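Local atomic coordinates of ABC transporter, periplasmic solute-binding protein (Rhizobium meliloti, PDB entry 4WED), a protein that probably captures a solute, perhaps a peptide or a nickel complex, in the periplasm and delivers it to an ABC transporter for import. Residues Ala113-Lys116 with Trp117-Arg121; Ala158-Gln161 with Glu162-Tyr165; Gln386-Met389 with Lys390-Gly393; Thr451-Val454 with Asn455-Leu459; Thr474-Lys477 with Val478-Trp481. All coordinates share one frame; numbering follows the deposited sequence.

Interaction 1: residues Ala113-Lys116 with Trp117-Arg121; sequences AACK and WNLER
Asn118 folds its amide back along the helix so that ND2 donates to Ala114 O at 3.0 Å. The same oxygen also takes Asn118 N at 3.3 Å, and the two donors reach it from opposite faces of the carbonyl plane, ND2 standing 38° out of it. With OD1 bonded to the backbone N of Leu172, the Asn118 amide is fixed at both ends and its rotation is defined. All this occurs within one helix, 112-122, whose i to i+4 backbone bonds include Leu119 N to Cys115 O, at 2.9 Å and nearly straight. Cys115 and Leu119 occupy its buried side: SG, anti to its own backbone N (chi1 -176°), meets Leu119 CD1 at 3.8 Å, while the leucine also packs on Leu140 of strand 137-144. On a more exposed side, the extended chain of Lys116 runs past Glu120. Lys116 CE lies 3.1 Å from Glu120 OE2, but NZ extends beyond the carboxylate and remains 4.4 Å from OE2, too far for a salt bridge, although the opposite charges may still attract weakly. Trp117 swings its indole away from the preceding turn toward Pro174, and Arg121 CD rests over one face of that ring, off its centre.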
loop_
_atom_site.group_PDB
_atom_site.type_symbol
_atom_site.label_atom_id
_atom_site.label_comp_id
_atom_site.label_asym_id
_atom_site.label_seq_id
_atom_site.Cartn_x
_atom_site.Cartn_y
_atom_site.Cartn_z
ATOM N N ALA A 113 -6.750 13.000 28.536
ATOM C CA ALA A 113 -5.918 12.180 29.416
ATOM C C ALA A 113 -5.645 10.752 28.893
ATOM O O ALA A 113 -4.532 10.266 28.971
ATOM C CB ALA A 113 -6.571 12.116 30.791
ATOM N N ALA A 114 -6.656 10.084 28.353
ATOM C CA ALA A 114 -6.483 8.719 27.877
ATOM C C ALA A 114 -5.721 8.750 26.563
ATOM O O ALA A 114 -4.912 7.885 26.273
ATOM C CB ALA A 114 -7.832 8.034 27.715
ATOM N N CYS A 115 -5.941 9.798 25.791
ATOM C CA CYS A 115 -5.226 9.999 24.553
ATOM C C CYS A 115 -3.733 10.275 24.739
ATOM O O CYS A 115 -2.897 9.651 24.083
ATOM C CB CYS A 115 -5.879 11.161 23.822
ATOM S SG CYS A 115 -5.152 11.448 22.211
ATOM N N LYS A 116 -3.406 11.211 25.620
ATOM C CA LYS A 116 -2.005 11.473 25.996
ATOM C C LYS A 116 -1.306 10.204 26.449
ATOM O O LYS A 116 -0.168 9.951 26.066
ATOM C CB LYS A 116 -1.952 12.513 27.138
ATOM C CG LYS A 116 -0.595 12.849 27.764
ATOM C CD LYS A 116 -0.764 13.924 28.858
ATOM C CE LYS A 116 0.535 14.628 29.258
ATOM N NZ LYS A 116 0.369 16.030 29.805
ATOM N N TRP A 117 -1.980 9.438 27.306
ATOM C CA TRP A 117 -1.384 8.261 27.939
ATOM C C TRP A 117 -0.963 7.237 26.892
ATOM O O TRP A 117 0.074 6.622 27.007
ATOM C CB TRP A 117 -2.405 7.640 28.892
ATOM C CG TRP A 117 -1.957 6.357 29.596
ATOM C CD1 TRP A 117 -1.283 6.273 30.774
ATOM C CD2 TRP A 117 -2.190 4.985 29.169
ATOM N NE1 TRP A 117 -1.063 4.956 31.100
ATOM C CE2 TRP A 117 -1.607 4.144 30.144
ATOM C CE3 TRP A 117 -2.834 4.399 28.064
ATOM C CZ2 TRP A 117 -1.640 2.746 30.057
ATOM C CZ3 TRP A 117 -2.863 3.013 27.967
ATOM C CH2 TRP A 117 -2.275 2.195 28.972
ATOM N N ASN A 118 -1.785 7.081 25.867
ATOM C CA ASN A 118 -1.472 6.232 24.707
ATOM C C ASN A 118 -0.367 6.781 23.849
ATOM O O ASN A 118 0.591 6.087 23.533
ATOM C CB ASN A 118 -2.703 6.078 23.808
ATOM C CG ASN A 118 -3.584 4.929 24.234
ATOM O OD1 ASN A 118 -3.268 3.775 23.968
ATOM N ND2 ASN A 118 -4.693 5.234 24.877
ATOM N N LEU A 119 -0.522 8.029 23.451
ATOM C CA LEU A 119 0.460 8.679 22.643
ATOM C C LEU A 119 1.812 8.662 23.299
ATOM O O LEU A 119 2.822 8.424 22.653
ATOM C CB LEU A 119 0.000 10.091 22.411
ATOM C CG LEU A 119 -1.148 10.126 21.411
ATOM C CD1 LEU A 119 -1.545 11.569 21.186
ATOM C CD2 LEU A 119 -0.826 9.461 20.070
ATOM N N GLU A 120 1.833 8.892 24.600
ATOM C CA GLU A 120 3.081 8.825 25.360
ATOM C C GLU A 120 3.689 7.413 25.399
ATOM O O GLU A 120 4.865 7.257 25.697
ATOM C CB GLU A 120 2.860 9.322 26.783
ATOM C CG GLU A 120 2.780 10.834 26.895
ATOM C CD GLU A 120 2.525 11.275 28.331
ATOM O OE1 GLU A 120 2.186 10.394 29.172
ATOM O OE2 GLU A 120 2.665 12.488 28.617
ATOM N N ARG A 121 2.887 6.399 25.116
ATOM C CA ARG A 121 3.382 5.042 25.093
ATOM C C ARG A 121 4.235 4.755 23.863
ATOM O O ARG A 121 5.053 3.848 23.899
ATOM C CB ARG A 121 2.233 4.031 25.164
ATOM C CG ARG A 121 1.754 3.769 26.579
ATOM C CD ARG A 121 0.401 3.069 26.590
ATOM N NE ARG A 121 0.395 1.818 27.349
ATOM C CZ ARG A 121 0.985 0.690 26.959
ATOM N NH1 ARG A 121 1.671 0.632 25.832
ATOM N NH2 ARG A 121 0.886 -0.392 27.696
#

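Interaction 2: residues Ala158-Gln161 with Glu162-Tyr165; sequences ALMQ and ELSY
Leu159 and Leu163 lie side by side in the single short helix turn 159-162, which unwinds through a type I beta turn from Glu162 to Tyr165; Ala158 holds the N-cap position. The apolar contacts gather on one side. Leu163 CD1 sits 4.1 Å from Leu159 CD1, the two branches pointing the same way, and Met160, a selenomethionine, crosses Leu163 obliquely. Bends at chi2 and chi3 curl the selenomethionine chain back, placing its CE 4.2 Å from Leu163 CD1. All three side chains also touch Leu94 of strand 93-98, which sets this patch against the antiparallel sheet.

The backbone bonds record how the helix frays. Glu162 N to Ala158 O (3.1 Å) and Leu163 N to Leu159 O (3.2 Å) follow the alpha-helical pattern, the latter in the carbonyl plane. One residue on, Ser164 N makes just a weak bond to Met160 O and another to Gln161 O that is straighter at the hydrogen but comes from well above the carbonyl plane, 68° out of it, so the i to i+4 spacing gives way to i to i+3.

The polar side chains lead elsewhere. Glu162 extends its carboxylate to the backbone N atoms of Asn132 and Cys133, one oxygen to each, and Gln161 NE2 donates to the carbonyls of Pro426 and Asp428. These bonds satisfy buried polar groups and join the turn to the start of helix 132-135 and to the loop at Pro426 and Asp428.

Tyr165, whose side chain lies about 4 Å from a bound glycerol, brings its ring back to the turn: its CD1 comes 3.3 Å from Gln161 O, while Glu162 O stands 3.2 Å above one face, nearer the ring's margin than its centre.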
loop_
_atom_site.group_PDB
_atom_site.type_symbol
_atom_site.label_atom_id
_atom_site.label_comp_id
_atom_site.label_asym_id
_atom_site.label_seq_id
_atom_site.Cartn_x
_atom_site.Cartn_y
_atom_site.Cartn_z
ATOM N N ALA A 158 3.344 14.041 5.660
ATOM C CA ALA A 158 2.204 13.117 5.702
ATOM C C ALA A 158 1.761 12.791 7.134
ATOM O O ALA A 158 1.536 11.630 7.492
ATOM C CB ALA A 158 2.568 11.813 4.973
ATOM N N LEU A 159 1.651 13.821 7.952
ATOM C CA LEU A 159 1.348 13.659 9.362
ATOM C C LEU A 159 0.057 12.874 9.590
ATOM O O LEU A 159 0.064 11.825 10.205
ATOM C CB LEU A 159 1.298 15.032 10.041
ATOM C CG LEU A 159 0.803 15.086 11.499
ATOM C CD1 LEU A 159 1.607 14.218 12.451
ATOM C CD2 LEU A 159 0.816 16.521 11.975
HETATM N N MSE A 160 -1.042 13.413 9.109
HETATM C CA MSE A 160 -2.350 12.817 9.282
HETATM C C MSE A 160 -2.449 11.419 8.745
HETATM O O MSE A 160 -3.120 10.555 9.322
HETATM C CB MSE A 160 -3.349 13.678 8.519
HETATM C CG MSE A 160 -3.535 15.098 9.040
HETATM SE SE MSE A 160 -3.326 15.304 10.995
HETATM C CE MSE A 160 -4.957 14.403 11.678
ATOM N N GLN A 161 -1.794 11.177 7.623
ATOM C CA GLN A 161 -1.772 9.836 7.051
ATOM C C GLN A 161 -1.149 8.803 8.055
ATOM O O GLN A 161 -1.609 7.666 8.197
ATOM C CB GLN A 161 -0.985 9.878 5.717
ATOM C CG GLN A 161 -1.506 8.964 4.632
ATOM C CD GLN A 161 -1.034 9.355 3.243
ATOM O OE1 GLN A 161 -1.398 10.421 2.733
ATOM N NE2 GLN A 161 -0.227 8.507 2.631
ATOM N N GLU A 162 -0.057 9.208 8.694
ATOM C CA GLU A 162 0.682 8.337 9.571
ATOM C C GLU A 162 -0.187 8.018 10.764
ATOM O O GLU A 162 -0.075 6.937 11.348
ATOM C CB GLU A 162 1.975 9.010 10.046
ATOM C CG GLU A 162 3.147 8.961 9.067
ATOM C CD GLU A 162 4.500 9.399 9.693
ATOM O OE1 GLU A 162 4.550 9.808 10.893
ATOM O OE2 GLU A 162 5.549 9.323 8.992
ATOM N N LEU A 163 -1.046 8.974 11.135
ATOM C CA LEU A 163 -1.871 8.817 12.314
ATOM C C LEU A 163 -3.071 7.915 12.017
ATOM O O LEU A 163 -3.825 7.562 12.936
ATOM C CB LEU A 163 -2.358 10.175 12.836
ATOM C CG LEU A 163 -1.310 11.136 13.481
ATOM C CD1 LEU A 163 -1.878 12.530 13.736
ATOM C CD2 LEU A 163 -0.722 10.585 14.753
ATOM N N SER A 164 -3.280 7.604 10.741
ATOM C CA SER A 164 -4.294 6.620 10.332
ATOM C C SER A 164 -3.787 5.175 10.470
ATOM O O SER A 164 -4.564 4.300 10.357
ATOM C CB SER A 164 -4.734 6.846 8.918
ATOM O OG SER A 164 -3.712 6.448 8.004
ATOM N N TYR A 165 -2.510 4.932 10.778
ATOM C CA TYR A 165 -1.991 3.572 10.697
ATOM C C TYR A 165 -2.643 2.639 11.715
ATOM O O TYR A 165 -3.213 3.076 12.718
ATOM C CB TYR A 165 -0.484 3.535 10.957
ATOM C CG TYR A 165 0.414 4.109 9.904
ATOM C CD1 TYR A 165 -0.085 4.757 8.769
ATOM C CD2 TYR A 165 1.798 4.082 10.093
ATOM C CE1 TYR A 165 0.775 5.337 7.853
ATOM C CE2 TYR A 165 2.659 4.650 9.170
ATOM C CZ TYR A 165 2.147 5.286 8.070
ATOM O OH TYR A 165 3.024 5.823 7.162
#

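Interaction 3: residues Gln386-Met389 with Lys390-Gly393; sequences QSEM and KEVG
Met389, modelled as selenomethionine, and Val392 form the close-packed side of this helix end. Their side chains run next to one another in the same direction, with CE of the selenomethionine 4.2 Å from Val392 CG2. That methyl also presses on the preceding turn, 3.2 Å from Met389 O, because Val392 CG2 stands between its own backbone N and carbonyl carbon (chi1 -57° for CG1). Both residues are buried: Met389 reaches Ile300 and Ile394, and Val392 reaches Ala339 and Ala342.

The other side is looser. The exposed side chains of Lys390 and Glu391 meet mainly backbone oxygens across the turn: Lys390 CB approaches Gln386 O at 3.3 Å, and Glu391 OE1 lies 3.5 Å from Ser387 O. Glu391 also passes Glu388, which is buried, so that only Glu391 of this pair is exposed; Glu391 OE1 lies 4.2 Å from Glu388 CG. The carboxylates are nearly parallel, 19° between planes, yet OE2 of Glu388 and OE1 of Glu391 stay 6.0 Å apart, which should limit repulsion. Each has another partner: Glu388 OE1 accepts from Asp301 N, and Glu391 makes a weak, long ion pair with Arg337.

The backbone shows the helix running out. Lys390 N still bonds to Gln386 O at 3.0 Å, whereas Glu391 N to Ser387 O is long and weak. Gly393 then turns to positive phi, 100°, in a Schellman motif. This places the contact at the end of helix 378-392, the helix of a beta-alpha-beta unit between strands 362-370 and 395-400, with Val392 lodged against helix 339-348 and Gln386 NE2 bonded to Leu396 O on the following strand.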
loop_
_atom_site.group_PDB
_atom_site.type_symbol
_atom_site.label_atom_id
_atom_site.label_comp_id
_atom_site.label_asym_id
_atom_site.label_seq_id
_atom_site.Cartn_x
_atom_site.Cartn_y
_atom_site.Cartn_z
ATOM N N GLN A 386 10.588 -9.511 -23.495
ATOM C CA GLN A 386 11.672 -9.833 -24.390
ATOM C C GLN A 386 11.171 -10.078 -25.820
ATOM O O GLN A 386 11.839 -9.734 -26.835
ATOM C CB GLN A 386 12.332 -11.112 -23.879
ATOM C CG GLN A 386 13.313 -11.773 -24.827
ATOM C CD GLN A 386 13.777 -13.114 -24.289
ATOM O OE1 GLN A 386 13.052 -14.116 -24.371
ATOM N NE2 GLN A 386 14.990 -13.148 -23.746
ATOM N N SER A 387 10.017 -10.734 -25.857
ATOM C CA SER A 387 9.334 -11.081 -27.089
ATOM C C SER A 387 8.747 -9.820 -27.775
ATOM O O SER A 387 8.754 -9.706 -29.003
ATOM C CB SER A 387 8.247 -12.110 -26.764
ATOM O OG SER A 387 7.330 -12.212 -27.820
ATOM N N GLU A 388 8.243 -8.886 -26.972
ATOM C CA GLU A 388 7.715 -7.641 -27.471
ATOM C C GLU A 388 8.801 -6.670 -27.924
ATOM O O GLU A 388 8.605 -5.959 -28.897
ATOM C CB GLU A 388 6.867 -6.991 -26.393
ATOM C CG GLU A 388 5.548 -7.709 -26.223
ATOM C CD GLU A 388 4.799 -7.258 -24.997
ATOM O OE1 GLU A 388 5.370 -6.443 -24.233
ATOM O OE2 GLU A 388 3.643 -7.705 -24.797
HETATM N N MSE A 389 9.917 -6.637 -27.198
HETATM C CA MSE A 389 11.127 -5.896 -27.582
HETATM C C MSE A 389 11.742 -6.405 -28.860
HETATM O O MSE A 389 12.232 -5.655 -29.715
HETATM C CB MSE A 389 12.111 -6.124 -26.447
HETATM C CG MSE A 389 11.674 -5.476 -25.136
HETATM SE SE MSE A 389 11.362 -3.557 -25.446
HETATM C CE MSE A 389 9.437 -3.463 -25.929
ATOM N N LYS A 390 11.698 -7.707 -29.021
ATOM C CA LYS A 390 12.196 -8.288 -30.213
ATOM C C LYS A 390 11.452 -7.657 -31.380
ATOM O O LYS A 390 12.083 -7.248 -32.343
ATOM C CB LYS A 390 12.042 -9.808 -30.153
ATOM C CG LYS A 390 12.196 -10.529 -31.488
ATOM C CD LYS A 390 13.626 -10.944 -31.764
ATOM C CE LYS A 390 13.685 -11.677 -33.088
ATOM N NZ LYS A 390 14.580 -12.851 -33.025
ATOM N N GLU A 391 10.126 -7.531 -31.278
ATOM C CA GLU A 391 9.307 -7.006 -32.387
ATOM C C GLU A 391 9.676 -5.577 -32.779
ATOM O O GLU A 391 9.522 -5.225 -33.926
ATOM C CB GLU A 391 7.808 -7.088 -32.062
ATOM C CG GLU A 391 7.201 -8.481 -32.272
ATOM C CD GLU A 391 5.852 -8.686 -31.570
ATOM O OE1 GLU A 391 5.752 -8.384 -30.355
ATOM O OE2 GLU A 391 4.889 -9.161 -32.213
ATOM N N VAL A 392 10.151 -4.754 -31.834
ATOM C CA VAL A 392 10.614 -3.383 -32.150
ATOM C C VAL A 392 12.108 -3.281 -32.429
ATOM O O VAL A 392 12.602 -2.191 -32.729
ATOM C CB VAL A 392 10.272 -2.373 -31.045
ATOM C CG1 VAL A 392 8.784 -2.378 -30.800
ATOM C CG2 VAL A 392 11.016 -2.645 -29.732
ATOM N N GLY A 393 12.816 -4.403 -32.313
ATOM C CA GLY A 393 14.238 -4.496 -32.639
ATOM C C GLY A 393 15.196 -4.447 -31.453
ATOM O O GLY A 393 16.384 -4.226 -31.636
#

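Interaction 4: residues Thr451-Val454 with Asn455-Leu459; sequences TDPV and NLDPL
Asp452 projects its carboxylate toward Asn455 because CG lies anti to its own backbone N (chi1 -161°), whereas Asp457 turns its CG beside the backbone N (chi1 -76°), bringing OD2 to 3.4 Å from Pro453 CA. Asp452 OD1 receives a weak bond from Asn455 N at 3.5 Å.

Asp457 has firmer polar partners. Its OD1 accepts from Ser439 N and from a water at 2.8 Å; the same water accepts from Asp452 N at 2.7 Å, so a single solvent molecule bridges the residue entering the turn and the first turn of the helix. Two acceptor bonds on OD1 restrict rotation of the carboxylate and tie this turn to the loop at Ser439.

The backbone centre is Asp452 O, gripped by two N-H groups. Leu456 N is 2.8 Å away and Asp457 N 3.1 Å, and they approach from opposite faces of the carbonyl plane. Asp457 thus bonds five residues back and Leu456 four. Pro458, in the first turn of the helix and with no N-H to offer, brings ring carbons instead: its CD lies 3.2 Å from Pro453 O. Leu456 directs its side chain to Val450 and Trp481, connecting the turn to helix 471-485.

In terms of motif, the bond from Asp457 N to Asp452 O closes a pi-turn (i to i+5), which shares its acceptor with the i to i+4 bond from Leu456 N and leads into helix 457-465.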
loop_
_atom_site.group_PDB
_atom_site.type_symbol
_atom_site.label_atom_id
_atom_site.label_comp_id
_atom_site.label_asym_id
_atom_site.label_seq_id
_atom_site.Cartn_x
_atom_site.Cartn_y
_atom_site.Cartn_z
ATOM N N THR A 451 17.670 8.265 -10.111
ATOM C CA THR A 451 18.447 9.209 -9.297
ATOM C C THR A 451 18.999 10.329 -10.151
ATOM O O THR A 451 19.960 10.131 -10.893
ATOM C CB THR A 451 19.617 8.522 -8.560
ATOM O OG1 THR A 451 20.350 7.672 -9.463
ATOM C CG2 THR A 451 19.078 7.708 -7.384
ATOM N N ASP A 452 18.370 11.495 -10.064
ATOM C CA ASP A 452 18.906 12.702 -10.690
ATOM C C ASP A 452 18.991 13.808 -9.627
ATOM O O ASP A 452 18.022 14.527 -9.358
ATOM C CB ASP A 452 18.057 13.120 -11.885
ATOM C CG ASP A 452 18.792 14.069 -12.830
ATOM O OD1 ASP A 452 19.868 14.621 -12.497
ATOM O OD2 ASP A 452 18.274 14.280 -13.934
ATOM N N PRO A 453 20.155 13.921 -8.991
ATOM C CA PRO A 453 20.391 14.956 -7.983
ATOM C C PRO A 453 20.135 16.370 -8.481
ATOM O O PRO A 453 19.539 17.184 -7.775
ATOM C CB PRO A 453 21.882 14.791 -7.656
ATOM C CG PRO A 453 22.133 13.344 -7.898
ATOM C CD PRO A 453 21.301 13.004 -9.106
ATOM N N VAL A 454 20.579 16.681 -9.684
ATOM C CA VAL A 454 20.480 18.077 -10.069
ATOM C C VAL A 454 19.024 18.365 -10.424
ATOM O O VAL A 454 18.509 19.415 -10.066
ATOM C CB VAL A 454 21.494 18.520 -11.155
ATOM C CG1 VAL A 454 22.905 18.067 -10.809
ATOM C CG2 VAL A 454 21.085 18.007 -12.510
ATOM N N ASN A 455 18.339 17.408 -11.057
ATOM C CA ASN A 455 17.013 17.702 -11.642
ATOM C C ASN A 455 15.814 17.281 -10.842
ATOM O O ASN A 455 14.827 18.028 -10.793
ATOM C CB ASN A 455 16.914 17.113 -13.033
ATOM C CG ASN A 455 17.914 17.737 -13.982
ATOM O OD1 ASN A 455 18.902 17.105 -14.374
ATOM N ND2 ASN A 455 17.686 19.005 -14.324
ATOM N N LEU A 456 15.869 16.086 -10.250
ATOM C CA LEU A 456 14.708 15.522 -9.585
ATOM C C LEU A 456 14.673 15.787 -8.082
ATOM O O LEU A 456 13.605 16.047 -7.496
ATOM C CB LEU A 456 14.684 14.024 -9.792
ATOM C CG LEU A 456 13.419 13.294 -9.337
ATOM C CD1 LEU A 456 12.171 13.919 -9.935
ATOM C CD2 LEU A 456 13.473 11.805 -9.687
ATOM N N ASP A 457 15.822 15.674 -7.442
ATOM C CA ASP A 457 15.867 15.909 -6.012
ATOM C C ASP A 457 15.183 17.212 -5.650
ATOM O O ASP A 457 14.271 17.219 -4.834
ATOM C CB ASP A 457 17.300 15.840 -5.482
ATOM C CG ASP A 457 17.793 14.390 -5.372
ATOM O OD1 ASP A 457 17.012 13.418 -5.676
ATOM O OD2 ASP A 457 18.964 14.222 -4.996
ATOM N N PRO A 458 15.557 18.298 -6.306
ATOM C CA PRO A 458 14.930 19.562 -5.950
ATOM C C PRO A 458 13.413 19.526 -5.987
ATOM O O PRO A 458 12.751 20.158 -5.192
ATOM C CB PRO A 458 15.479 20.524 -7.005
ATOM C CG PRO A 458 16.814 19.977 -7.331
ATOM C CD PRO A 458 16.645 18.484 -7.283
ATOM N N LEU A 459 12.862 18.774 -6.909
ATOM C CA LEU A 459 11.421 18.739 -7.084
ATOM C C LEU A 459 10.824 17.864 -6.014
ATOM O O LEU A 459 9.762 18.180 -5.465
ATOM C CB LEU A 459 11.085 18.170 -8.457
ATOM C CG LEU A 459 11.709 18.912 -9.636
ATOM C CD1 LEU A 459 11.495 18.087 -10.913
ATOM C CD2 LEU A 459 11.109 20.313 -9.745
HETATM O O HOH W 1 16.827 11.742 -7.854
#

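Interaction 5: residues Thr474-Lys477 with Val478-Trp481; sequences TIQK and VYDW
The phenol ring of Tyr479 has Ile475 O over one face, 3.5 Å above the plane and displaced from the ring centre. The isoleucine side chain meets the ring through two branches, with CG2 3.9 Å from Tyr479 CE2 and CD1 3.7 Å from Tyr479 OH. That hydroxyl is bonded to Tyr327 O, which fixes the far end of the ring. The Gln476 amide stands at 60° to the ring plane, its chain crossing that of Tyr479 at about a right angle.

The amide is used at both ends. NE2 donates to Asp480 OD1 at 2.7 Å with a nearly straight N-H, and the acceptor lies in the amide plane; on the carboxylate, the nitrogen arrives on the syn side, though 33° out of plane. The bend at chi2 (54°) turns the glutamine chain along the helix, allowing NE2 to reach the residue four positions on. OE1 accepts from Lys330 N, so the amide's orientation is set from both sides. Asp480 N in turn bonds to Gln476 O at 3.0 Å, giving this pair both a backbone and a side-chain link.

Ile475 O takes two weak backbone bonds, i+3 from Val478 N and i+4 from Tyr479 N. Asp480 N and Trp481 N continue the i to i+4 pattern with firmer bonds, Trp481 N lying 3.1 Å from Lys477 O, while the indole leads away to Asp452 and Leu456.

Helix 471-485 is amphipathic here: Ile475 and Val478 pack on Leu433 of helix 430-437, Val478 also meets Leu459 of helix 457-465, and the i to i+4 glutamine-aspartate bond of Gln476 and Asp480 lies along a less buried side.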
loop_
_atom_site.group_PDB
_atom_site.type_symbol
_atom_site.label_atom_id
_atom_site.label_comp_id
_atom_site.label_asym_id
_atom_site.label_seq_id
_atom_site.Cartn_x
_atom_site.Cartn_y
_atom_site.Cartn_z
ATOM N N THR A 474 2.741 21.064 -6.372
ATOM C CA THR A 474 4.186 20.907 -6.151
ATOM C C THR A 474 4.551 19.474 -6.562
ATOM O O THR A 474 5.488 19.250 -7.343
ATOM C CB THR A 474 4.626 21.218 -4.708
ATOM O OG1 THR A 474 4.104 22.495 -4.330
ATOM C CG2 THR A 474 6.148 21.260 -4.605
ATOM N N ILE A 475 3.774 18.517 -6.080
ATOM C CA ILE A 475 4.048 17.129 -6.421
ATOM C C ILE A 475 3.786 16.849 -7.913
ATOM O O ILE A 475 4.420 15.968 -8.482
ATOM C CB ILE A 475 3.261 16.155 -5.543
ATOM C CG1 ILE A 475 4.002 14.828 -5.456
ATOM C CG2 ILE A 475 1.852 15.963 -6.087
ATOM C CD1 ILE A 475 3.508 13.932 -4.353
ATOM N N GLN A 476 2.898 17.622 -8.545
ATOM C CA GLN A 476 2.622 17.413 -9.958
ATOM C C GLN A 476 3.889 17.594 -10.788
ATOM O O GLN A 476 4.047 16.985 -11.829
ATOM C CB GLN A 476 1.525 18.356 -10.452
ATOM C CG GLN A 476 1.083 18.098 -11.888
ATOM C CD GLN A 476 0.661 16.659 -12.134
ATOM O OE1 GLN A 476 -0.239 16.159 -11.475
ATOM N NE2 GLN A 476 1.332 15.978 -13.075
ATOM N N LYS A 477 4.801 18.416 -10.301
ATOM C CA LYS A 477 6.033 18.697 -11.014
ATOM C C LYS A 477 6.986 17.512 -10.964
ATOM O O LYS A 477 7.735 17.269 -11.917
ATOM C CB LYS A 477 6.736 19.924 -10.443
ATOM C CG LYS A 477 5.892 21.189 -10.397
ATOM C CD LYS A 477 6.721 22.323 -9.836
ATOM C CE LYS A 477 7.672 22.864 -10.898
ATOM N NZ LYS A 477 8.734 23.712 -10.298
ATOM N N VAL A 478 6.972 16.770 -9.862
ATOM C CA VAL A 478 7.736 15.517 -9.842
ATOM C C VAL A 478 7.234 14.615 -10.988
ATOM O O VAL A 478 8.025 14.136 -11.793
ATOM C CB VAL A 478 7.678 14.818 -8.472
ATOM C CG1 VAL A 478 8.366 13.443 -8.523
ATOM C CG2 VAL A 478 8.338 15.689 -7.420
ATOM N N TYR A 479 5.921 14.457 -11.091
ATOM C CA TYR A 479 5.308 13.532 -12.077
ATOM C C TYR A 479 5.510 13.980 -13.513
ATOM O O TYR A 479 5.670 13.130 -14.389
ATOM C CB TYR A 479 3.815 13.405 -11.828
ATOM C CG TYR A 479 3.418 12.935 -10.465
ATOM C CD1 TYR A 479 4.122 11.887 -9.830
ATOM C CD2 TYR A 479 2.307 13.462 -9.823
ATOM C CE1 TYR A 479 3.728 11.386 -8.593
ATOM C CE2 TYR A 479 1.914 12.987 -8.576
ATOM C CZ TYR A 479 2.639 11.943 -7.966
ATOM O OH TYR A 479 2.284 11.427 -6.739
ATOM N N ASP A 480 5.530 15.306 -13.751
ATOM C CA ASP A 480 5.795 15.845 -15.107
ATOM C C ASP A 480 7.223 15.585 -15.506
ATOM O O ASP A 480 7.517 15.219 -16.640
ATOM C CB ASP A 480 5.562 17.344 -15.200
ATOM C CG ASP A 480 4.151 17.764 -14.801
ATOM O OD1 ASP A 480 3.219 16.926 -14.811
ATOM O OD2 ASP A 480 3.974 18.968 -14.475
ATOM N N TRP A 481 8.127 15.776 -14.565
ATOM C CA TRP A 481 9.517 15.465 -14.840
ATOM C C TRP A 481 9.694 14.018 -15.299
ATOM O O TRP A 481 10.326 13.715 -16.328
ATOM C CB TRP A 481 10.365 15.672 -13.593
ATOM C CG TRP A 481 11.760 15.719 -13.938
ATOM C CD1 TRP A 481 12.432 16.789 -14.411
ATOM C CD2 TRP A 481 12.674 14.629 -13.942
ATOM N NE1 TRP A 481 13.727 16.448 -14.687
ATOM C CE2 TRP A 481 13.907 15.125 -14.396
ATOM C CE3 TRP A 481 12.574 13.279 -13.607
ATOM C CZ2 TRP A 481 15.048 14.324 -14.503
ATOM C CZ3 TRP A 481 13.717 12.472 -13.722
ATOM C CH2 TRP A 481 14.929 13.002 -14.169
#

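Interaction 2 is the buried contact of the set; the other four are partly buried. Interactions 1 and 5 lie within helices and interaction 3 at the end of one, but Asn118 bonds back to a carbonyl in interaction 1, Gln476 bonds to a carboxylate in interaction 5, and interaction 3 ends in a Schellman motif with no side-chain hydrogen bond across it. Interactions 4 and 5 touch directly: Trp481 packs on Asp452, Asn455 and Leu456, and Val478 on Leu459, joining consecutive helices 457-465 and 471-485. Interactions 1 and 2 are neighbours without touching, their nearest atoms about 5 Å apart. Interaction 3 lies across the chain's centre from both, its centre about 59 Å from that of interaction 1.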